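Side-chain contact in transcriptional regulator (Bacillus halodurans, PDB 1Z4E), which has the GNAT fold and probably acts as an acyltransferase, although it is named a transcriptional regulator: residues A23-G28 / G90-S95. Numbering follows the deposited sequence.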
ATOM      1  N   ALA A  23      12.602  12.366  11.190  1.00 19.15           N
ATOM      2  CA  ALA A  23      12.699  13.823  11.168  1.00 20.26           C
ATOM      3  C   ALA A  23      13.983  14.322  10.516  1.00 21.85           C
ATOM      4  O   ALA A  23      14.033  15.446  10.016  1.00 22.53           O
ATOM      5  CB  ALA A  23      12.598  14.373  12.585  1.00 22.58           C
ATOM      6  N   ASP A  24      15.016  13.486  10.528  1.00 18.48           N
ATOM      7  CA  ASP A  24      16.303  13.844   9.944  1.00 21.91           C
ATOM      8  C   ASP A  24      16.344  13.647   8.429  1.00 22.55           C
ATOM      9  O   ASP A  24      17.261  14.129   7.758  1.00 24.50           O
ATOM     10  CB  ASP A  24      17.414  13.017  10.585  1.00 35.51           C
ATOM     11  CG  ASP A  24      18.544  13.876  11.114  1.00 43.15           C
ATOM     12  OD1 ASP A  24      18.304  14.648  12.072  1.00 51.94           O
ATOM     13  OD2 ASP A  24      19.665  13.783  10.568  1.00 49.97           O
ATOM     14  N   ASP A  25      15.356  12.935   7.894  1.00 24.88           N
ATOM     15  CA  ASP A  25      15.288  12.685   6.458  1.00 26.16           C
ATOM     16  C   ASP A  25      15.134  13.986   5.669  1.00 28.34           C
ATOM     17  O   ASP A  25      14.414  14.900   6.084  1.00 24.47           O
ATOM     18  CB  ASP A  25      14.113  11.759   6.138  1.00 27.94           C
ATOM     19  CG  ASP A  25      14.005  11.452   4.661  1.00 23.79           C
ATOM     20  OD1 ASP A  25      14.867  10.709   4.148  1.00 24.16           O
ATOM     21  OD2 ASP A  25      13.070  11.967   4.012  1.00 24.05           O
ATOM     22  N   VAL A  26      15.796  14.063   4.520  1.00 29.49           N
ATOM     23  CA  VAL A  26      15.728  15.260   3.687  1.00 33.73           C
ATOM     24  C   VAL A  26      14.287  15.677   3.397  1.00 31.84           C
ATOM     25  O   VAL A  26      13.986  16.869   3.327  1.00 33.24           O
ATOM     26  CB  VAL A  26      16.467  15.051   2.350  1.00 29.92           C
ATOM     27  CG1 VAL A  26      16.438  16.335   1.530  1.00 36.99           C
ATOM     28  CG2 VAL A  26      17.898  14.622   2.618  1.00 35.16           C
ATOM     29  N   LEU A  27      13.400  14.698   3.232  1.00 28.82           N
ATOM     30  CA  LEU A  27      11.993  14.986   2.959  1.00 26.94           C
ATOM     31  C   LEU A  27      11.139  14.939   4.227  1.00 30.54           C
ATOM     32  O   LEU A  27      10.239  15.762   4.413  1.00 29.43           O
ATOM     33  CB  LEU A  27      11.433  13.995   1.932  1.00 32.45           C
ATOM     34  CG  LEU A  27      12.143  13.927   0.575  1.00 31.73           C
ATOM     35  CD1 LEU A  27      11.451  12.901  -0.310  1.00 32.03           C
ATOM     36  CD2 LEU A  27      12.133  15.301  -0.092  1.00 34.72           C
ATOM     37  N   GLY A  28      11.419  13.974   5.097  1.00 34.40           N
ATOM     38  CA  GLY A  28      10.656  13.850   6.326  1.00 36.06           C
ATOM     39  C   GLY A  28      10.825  15.056   7.231  1.00 35.08           C
ATOM     40  O   GLY A  28       9.956  15.372   8.041  1.00 34.96           O
ATOM     41  N   GLY A  90       8.568   3.800   3.760  1.00 20.67           N
ATOM     42  CA  GLY A  90       9.549   4.576   4.498  1.00 23.56           C
ATOM     43  C   GLY A  90      10.826   3.879   4.922  1.00 18.43           C
ATOM     44  O   GLY A  90      11.127   3.791   6.111  1.00 23.24           O
ATOM     45  N   VAL A  91      11.578   3.378   3.950  1.00 21.76           N
ATOM     46  CA  VAL A  91      12.840   2.726   4.243  1.00 21.31           C
ATOM     47  C   VAL A  91      13.828   3.860   4.493  1.00 21.42           C
ATOM     48  O   VAL A  91      14.052   4.697   3.619  1.00 23.65           O
ATOM     49  CB  VAL A  91      13.326   1.880   3.052  1.00 18.50           C
ATOM     50  CG1 VAL A  91      14.689   1.271   3.367  1.00 19.43           C
ATOM     51  CG2 VAL A  91      12.319   0.776   2.761  1.00 18.27           C
ATOM     52  N   ARG A  92      14.398   3.901   5.688  1.00 20.37           N
ATOM     53  CA  ARG A  92      15.358   4.946   6.028  1.00 19.86           C
ATOM     54  C   ARG A  92      16.650   4.333   6.558  1.00 20.37           C
ATOM     55  O   ARG A  92      16.625   3.323   7.264  1.00 14.25           O
ATOM     56  CB  ARG A  92      14.767   5.872   7.099  1.00 17.92           C
ATOM     57  CG  ARG A  92      13.440   6.540   6.723  1.00 18.37           C
ATOM     58  CD  ARG A  92      13.634   7.741   5.794  1.00 19.70           C
ATOM     59  NE  ARG A  92      12.367   8.424   5.530  1.00 27.85           N
ATOM     60  CZ  ARG A  92      11.577   8.180   4.486  1.00 24.74           C
ATOM     61  NH1 ARG A  92      11.916   7.263   3.583  1.00 18.09           N
ATOM     62  NH2 ARG A  92      10.443   8.859   4.342  1.00 27.57           N
ATOM     63  N   THR A  93      17.777   4.940   6.204  1.00 13.68           N
ATOM     64  CA  THR A  93      19.081   4.493   6.680  1.00 17.14           C
ATOM     65  C   THR A  93      19.689   5.676   7.435  1.00 16.15           C
ATOM     66  O   THR A  93      19.474   6.831   7.058  1.00 15.58           O
ATOM     67  CB  THR A  93      20.014   4.093   5.513  1.00 21.55           C
ATOM     68  OG1 THR A  93      19.475   2.950   4.839  1.00 25.24           O
ATOM     69  CG2 THR A  93      21.400   3.739   6.037  1.00 28.98           C
ATOM     70  N   HIS A  94      20.421   5.387   8.509  1.00 14.45           N
ATOM     71  CA  HIS A  94      21.067   6.413   9.329  1.00 15.88           C
ATOM     72  C   HIS A  94      21.904   7.331   8.426  1.00 15.41           C
ATOM     73  O   HIS A  94      22.650   6.851   7.570  1.00 14.12           O
ATOM     74  CB  HIS A  94      21.966   5.730  10.366  1.00 19.86           C
ATOM     75  CG  HIS A  94      22.430   6.634  11.465  1.00 26.57           C
ATOM     76  ND1 HIS A  94      23.205   7.751  11.237  1.00 23.77           N
ATOM     77  CD2 HIS A  94      22.239   6.575  12.804  1.00 36.25           C
ATOM     78  CE1 HIS A  94      23.473   8.340  12.389  1.00 30.38           C
ATOM     79  NE2 HIS A  94      22.898   7.646  13.356  1.00 32.27           N
ATOM     80  N   SER A  95      21.789   8.643   8.621  1.00 18.47           N
ATOM     81  CA  SER A  95      22.524   9.604   7.798  1.00 19.07           C
ATOM     82  C   SER A  95      24.049   9.487   7.910  1.00 19.37           C
ATOM     83  O   SER A  95      24.774   9.959   7.037  1.00 22.30           O
ATOM     84  CB  SER A  95      22.092  11.037   8.133  1.00 21.53           C
ATOM     85  OG  SER A  95      22.449  11.390   9.457  1.00 24.64           O
TER
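An Asx turn just past helix 15-24 of the GNAT fold meets the end of strand 84-93 through a carboxylate stacked on a guanidinium, Asp-25 against Arg-92. The two planes lie 20° apart. Asp-25 OD1 sits over one face of the guanidinium, 3.7 Å from Arg-92 NE, a long salt bridge that rests on charge, the oxygen standing far off the guanidinium plane. Bent at chi2 (-79°), the Arg-92 chain brings Arg-92 CD to 3.6 Å from Asp-25 OD1. Asp-25 OD2 accepts from the backbone N-H of Gly-28 (N to OD2 2.8 Å) through its anti lone pair, and from that of Leu-27 (N to OD2 2.9 Å) from above the carboxylate plane. Arg-130 adds a salt bridge to OD2, while Arg-92 NH1 bonds weakly to Val-91 O. At the exposed edge of the contact, Asp-24 OD2 and Ser-95 OG stay 3.8 Å apart, with no hydrogen bond. With an alanine in place of Asp-25, the amides of Leu-27 and Gly-28 would probably lose their acceptor, and Arg-92 and Arg-130 the carboxylate that both meet. The two amide bonds to OD2 probably hold the carboxylate in its rotation, and its negative charge probably helps to keep the two arginine head groups close together at this surface.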